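NikO protein (Streptomyces tendae, PDB 4FQD) is an enolpyruvyl transferase essential in nikkomycin biosynthesis and probably transfers the enolpyruvyl group of phosphoenolpyruvate to a sugar nucleotide hydroxyl. Local coordinates at residues Y110-V116 / K197-M202; D146-F151 / I175-Y180. The protein carries 4 engineered substitutions. One frame throughout, in Å; residues are numbered along the deposited sequence.

Contact 1 (Y110-V116 / K197-M202); sequences YLLPALV and KTALLM. With SO4 (sulfate ion), chain C.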
# COMPACT_ATOMS: atom_id res chain seq x y z
N TYR A 110 -0.19 3.46 -30.73
CA TYR A 110 0.32 4.83 -30.63
C TYR A 110 0.78 5.37 -31.97
O TYR A 110 1.45 6.41 -32.04
CB TYR A 110 1.44 4.90 -29.58
CG TYR A 110 1.00 4.42 -28.22
CD1 TYR A 110 0.12 5.17 -27.45
CD2 TYR A 110 1.45 3.21 -27.70
CE1 TYR A 110 -0.29 4.74 -26.20
CE2 TYR A 110 1.04 2.77 -26.46
CZ TYR A 110 0.17 3.54 -25.71
OH TYR A 110 -0.24 3.10 -24.47
N LEU A 111 0.42 4.67 -33.04
CA LEU A 111 0.67 5.14 -34.40
C LEU A 111 -0.54 5.91 -34.89
O LEU A 111 -0.47 6.62 -35.89
CB LEU A 111 0.96 3.96 -35.33
CG LEU A 111 2.25 3.19 -35.07
CD1 LEU A 111 2.34 1.97 -35.98
CD2 LEU A 111 3.46 4.09 -35.27
N LEU A 112 -1.66 5.75 -34.18
CA LEU A 112 -2.91 6.43 -34.51
C LEU A 112 -2.83 7.96 -34.64
O LEU A 112 -3.42 8.52 -35.57
CB LEU A 112 -4.02 6.03 -33.54
CG LEU A 112 -4.48 4.57 -33.59
CD1 LEU A 112 -5.59 4.32 -32.58
CD2 LEU A 112 -4.93 4.21 -35.00
N PRO A 113 -2.11 8.64 -33.72
CA PRO A 113 -1.97 10.09 -33.90
C PRO A 113 -1.27 10.46 -35.20
O PRO A 113 -1.62 11.46 -35.82
CB PRO A 113 -1.11 10.50 -32.71
CG PRO A 113 -1.41 9.49 -31.67
CD PRO A 113 -1.58 8.20 -32.42
N ALA A 114 -0.30 9.65 -35.61
CA ALA A 114 0.42 9.89 -36.86
C ALA A 114 -0.49 9.65 -38.07
O ALA A 114 -0.48 10.42 -39.02
CB ALA A 114 1.65 9.00 -36.94
N LEU A 115 -1.27 8.58 -38.01
CA LEU A 115 -2.16 8.20 -39.10
C LEU A 115 -3.28 9.23 -39.30
O LEU A 115 -3.53 9.67 -40.42
CB LEU A 115 -2.77 6.82 -38.85
CG LEU A 115 -1.80 5.64 -38.78
CD1 LEU A 115 -2.53 4.37 -38.35
CD2 LEU A 115 -1.12 5.43 -40.12
N VAL A 116 -3.94 9.60 -38.21
CA VAL A 116 -5.09 10.49 -38.29
C VAL A 116 -4.68 11.92 -38.67
O VAL A 116 -5.48 12.69 -39.19
CB VAL A 116 -5.89 10.50 -36.96
CG1 VAL A 116 -5.24 11.41 -35.94
CG2 VAL A 116 -7.33 10.93 -37.21
N LYS A 197 0.66 9.55 -23.43
CA LYS A 197 1.41 9.34 -24.66
C LYS A 197 0.63 9.83 -25.86
O LYS A 197 1.16 10.53 -26.73
CB LYS A 197 1.75 7.86 -24.83
CG LYS A 197 2.61 7.28 -23.72
CD LYS A 197 2.76 5.78 -23.87
CE LYS A 197 3.55 5.20 -22.70
NZ LYS A 197 3.77 3.73 -22.87
N THR A 198 -0.65 9.47 -25.91
CA THR A 198 -1.52 9.87 -27.01
C THR A 198 -1.71 11.38 -27.06
O THR A 198 -1.57 12.00 -28.12
CB THR A 198 -2.90 9.20 -26.90
OG1 THR A 198 -2.75 7.77 -26.92
CG2 THR A 198 -3.80 9.62 -28.06
N ALA A 199 -2.01 11.98 -25.91
CA ALA A 199 -2.23 13.42 -25.83
C ALA A 199 -1.00 14.22 -26.25
O ALA A 199 -1.12 15.24 -26.91
CB ALA A 199 -2.65 13.80 -24.42
N LEU A 200 0.17 13.74 -25.86
CA LEU A 200 1.42 14.38 -26.24
C LEU A 200 1.63 14.33 -27.75
O LEU A 200 1.98 15.33 -28.37
CB LEU A 200 2.61 13.73 -25.53
CG LEU A 200 3.01 14.36 -24.19
CD1 LEU A 200 4.08 13.52 -23.53
CD2 LEU A 200 3.50 15.78 -24.41
N LEU A 201 1.40 13.16 -28.33
CA LEU A 201 1.52 12.97 -29.77
C LEU A 201 0.52 13.85 -30.52
O LEU A 201 0.87 14.50 -31.50
CB LEU A 201 1.33 11.50 -30.14
CG LEU A 201 2.45 10.54 -29.73
CD1 LEU A 201 2.03 9.10 -29.97
CD2 LEU A 201 3.73 10.87 -30.48
N MET A 202 -0.72 13.85 -30.04
CA MET A 202 -1.78 14.65 -30.65
C MET A 202 -1.46 16.14 -30.54
O MET A 202 -1.77 16.91 -31.45
CB MET A 202 -3.13 14.36 -29.99
CG MET A 202 -3.68 12.97 -30.29
SD MET A 202 -3.93 12.68 -32.05
CE MET A 202 -5.15 13.93 -32.43
S SO4 C . 0.90 1.44 -21.79
O1 SO4 C . 1.04 2.87 -22.05
O2 SO4 C . 1.38 0.69 -22.95
O3 SO4 C . 1.70 1.09 -20.62
O4 SO4 C . -0.50 1.12 -21.55
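Pro113 of helix 112-118 and Tyr110, just ahead of it in the chain, meet Lys197, Leu201 and Met202 of helix 192-204 within the inverse beta/alpha barrel of the EPSP synthase family. The axes of the short helical segments come within 9.4 Å at a crossing angle of -31°, and an apolar seam and a polar cluster lie side by side along the meeting. The apolar part centres on the proline ring: its CB lies 3.7 Å from Leu201 CB and 3.6 Å from Met202 SD. Met202 owes that position to a chain folded at chi2 (-60°) and again at chi3 (-62°), which brings its sulfur alongside Pro113 and near Val116. Leu201 CD1 lies 3.4 Å from the backbone O of Tyr110 and also beside Pro113 CG, while helix 34-44 covers both Tyr110 and Leu201. Around the tyrosine ring the contact changes character. Lys197 CD sits over one face, a CH-pi contact 4.2 Å from the centroid and offset toward the rim, whereas Thr198 OG1, hydrogen-bonded to the backbone O of Gly194, lies at the ring edge. The polar ends converge on a sulfate, probably from the crystallisation liquor, which Ser193 OG also binds. Lys197, extended beyond CG, forms a salt bridge with Asp220 and donates from NZ to sulfate O1 at 3.0 Å; Tyr110 OH lies 2.7 Å from the same oxygen, a weak bond at most.

Contact 2 (D146-F151 / I175-Y180); sequences DVMGRF and IDMLDY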
# COMPACT_ATOMS: atom_id res chain seq x y z
N ASP A 146 -10.89 8.54 -26.46
CA ASP A 146 -11.42 9.68 -25.74
C ASP A 146 -10.44 10.85 -25.77
O ASP A 146 -10.85 12.01 -25.86
CB ASP A 146 -11.75 9.31 -24.29
CG ASP A 146 -12.44 10.43 -23.54
OD1 ASP A 146 -11.74 11.31 -23.00
OD2 ASP A 146 -13.69 10.44 -23.50
N VAL A 147 -9.15 10.54 -25.69
CA VAL A 147 -8.11 11.57 -25.75
C VAL A 147 -8.09 12.23 -27.12
O VAL A 147 -8.15 13.46 -27.23
CB VAL A 147 -6.72 10.98 -25.45
CG1 VAL A 147 -5.64 12.01 -25.76
CG2 VAL A 147 -6.64 10.53 -24.00
N MET A 148 -8.00 11.42 -28.17
CA MET A 148 -8.01 11.92 -29.54
C MET A 148 -9.32 12.64 -29.86
O MET A 148 -9.35 13.55 -30.69
CB MET A 148 -7.77 10.79 -30.54
CG MET A 148 -6.32 10.33 -30.62
SD MET A 148 -6.05 8.98 -31.78
CE MET A 148 -6.85 7.63 -30.92
N GLY A 149 -10.40 12.23 -29.20
CA GLY A 149 -11.70 12.84 -29.38
C GLY A 149 -11.73 14.30 -28.95
O GLY A 149 -12.49 15.10 -29.48
N ARG A 150 -10.89 14.64 -27.98
CA ARG A 150 -10.81 16.01 -27.48
C ARG A 150 -10.09 16.92 -28.46
O ARG A 150 -10.19 18.14 -28.38
CB ARG A 150 -10.11 16.06 -26.12
CG ARG A 150 -10.75 15.21 -25.05
CD ARG A 150 -10.47 15.78 -23.68
NE ARG A 150 -10.72 14.82 -22.61
CZ ARG A 150 -10.65 15.11 -21.32
NH1 ARG A 150 -10.35 16.35 -20.93
NH2 ARG A 150 -10.88 14.18 -20.41
N PHE A 151 -9.36 16.31 -29.40
CA PHE A 151 -8.65 17.07 -30.43
C PHE A 151 -9.49 17.18 -31.70
O PHE A 151 -9.04 17.74 -32.70
CB PHE A 151 -7.30 16.42 -30.74
CG PHE A 151 -6.29 16.52 -29.63
CD1 PHE A 151 -6.30 15.62 -28.58
CD2 PHE A 151 -5.33 17.52 -29.64
CE1 PHE A 151 -5.37 15.71 -27.56
CE2 PHE A 151 -4.40 17.62 -28.62
CZ PHE A 151 -4.42 16.71 -27.58
N ILE A 175 -6.15 19.44 -21.02
CA ILE A 175 -6.58 18.20 -20.39
C ILE A 175 -5.87 17.93 -19.06
O ILE A 175 -4.66 18.08 -18.95
CB ILE A 175 -6.33 16.98 -21.29
CG1 ILE A 175 -6.72 17.28 -22.74
CG2 ILE A 175 -7.06 15.76 -20.77
CD1 ILE A 175 -6.43 16.14 -23.70
N ASP A 176 -6.65 17.53 -18.06
CA ASP A 176 -6.09 17.02 -16.82
C ASP A 176 -5.99 15.51 -16.95
O ASP A 176 -7.00 14.82 -17.08
CB ASP A 176 -6.98 17.39 -15.64
CG ASP A 176 -6.27 17.25 -14.30
OD1 ASP A 176 -5.30 16.47 -14.21
OD2 ASP A 176 -6.69 17.91 -13.33
N MET A 177 -4.76 14.98 -16.91
CA MET A 177 -4.53 13.56 -17.13
C MET A 177 -5.10 12.67 -16.02
O MET A 177 -5.17 11.45 -16.17
CB MET A 177 -3.04 13.27 -17.32
CG MET A 177 -2.50 13.82 -18.62
SD MET A 177 -3.40 13.13 -20.02
CE MET A 177 -3.63 14.58 -21.02
N LEU A 178 -5.51 13.28 -14.91
CA LEU A 178 -6.13 12.54 -13.82
C LEU A 178 -7.52 12.04 -14.23
O LEU A 178 -8.12 11.21 -13.55
CB LEU A 178 -6.22 13.40 -12.56
CG LEU A 178 -4.87 13.83 -11.97
CD1 LEU A 178 -5.07 14.53 -10.64
CD2 LEU A 178 -3.94 12.64 -11.83
N ASP A 179 -8.01 12.56 -15.35
CA ASP A 179 -9.26 12.10 -15.94
C ASP A 179 -9.13 10.65 -16.40
O ASP A 179 -10.13 9.95 -16.59
CB ASP A 179 -9.64 12.98 -17.13
CG ASP A 179 -10.21 14.32 -16.71
OD1 ASP A 179 -10.07 14.69 -15.52
OD2 ASP A 179 -10.79 15.01 -17.57
N TYR A 180 -7.89 10.20 -16.57
CA TYR A 180 -7.63 8.85 -17.07
C TYR A 180 -6.92 7.99 -16.03
O TYR A 180 -6.14 7.10 -16.37
CB TYR A 180 -6.82 8.92 -18.36
CG TYR A 180 -7.48 9.79 -19.42
CD1 TYR A 180 -8.46 9.27 -20.25
CD2 TYR A 180 -7.12 11.13 -19.56
CE1 TYR A 180 -9.06 10.06 -21.21
CE2 TYR A 180 -7.72 11.92 -20.52
CZ TYR A 180 -8.69 11.38 -21.34
OH TYR A 180 -9.29 12.17 -22.29
O HOH W 1 -9.74 17.55 -18.41
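The ring of Tyr180 and the guanidinium of Arg150, their planes 42° apart, organise this contact. Over one face of the tyrosine lies Val147 CG2, in a CH-pi contact 3.9 Å from the centroid; at the ring edge are Asp146 OD1, near the plane, and Ile175 CG2, in it. One guanidinium face carries Ile175 CG2, 3.3 Å from Arg150 NH1, while Asp146 OD1, Asp179 CG and a water lie along the edge. Arg150 reaches across with a chain extended from CG to NE and forms a salt bridge from NH2 to Asp179 OD2 at 3.0 Å. That bond is nearly straight, 174° at the hydrogen, and meets the anti lone pair of the carboxylate. The water accepts from Arg150 NH1 and from the backbone N of Asp176, and donates to Asp179 OD2, so the aspartate oxygen is held twice. Tyr180 OH donates to Asp146 OD1 at 2.7 Å, again through an anti lone pair. Ile175 CD1 touches Phe151 CE1. Helix 142-149 and the residues after it are thus joined to strand 174-176, outermost in a mixed four-stranded sheet, and to the following 3-10 turn. Two aspartates at the edge of one guanidinium imply a charge network in which the cation probably stabilises both carboxylates, Asp146 OD1 through a long ion pair, 3.7 Å from Arg150 NE.

Contacts 1 and 2 lie about 12 Å apart between centres, on the same side of the chain's centre, and contact 2 is nested in sequence inside the loop that contact 1 closes. The chain order is 110-116, 146-151, 175-180, 197-202. Helix 192-204 ties them together: besides its partner in contact 1, it packs against both segments of contact 2. Met202 CB meets Phe151 CE1 at 3.6 Å, Ala199 CB meets Met177 CE at the same distance, and Met202 SD lies against Met148. Contact 1 joins two helices, and contact 2 joins a third, 142-149, to strand 174-176, an outermost strand of its sheet; through helix 192-204 they form one continuous region of the same barrel-like domain.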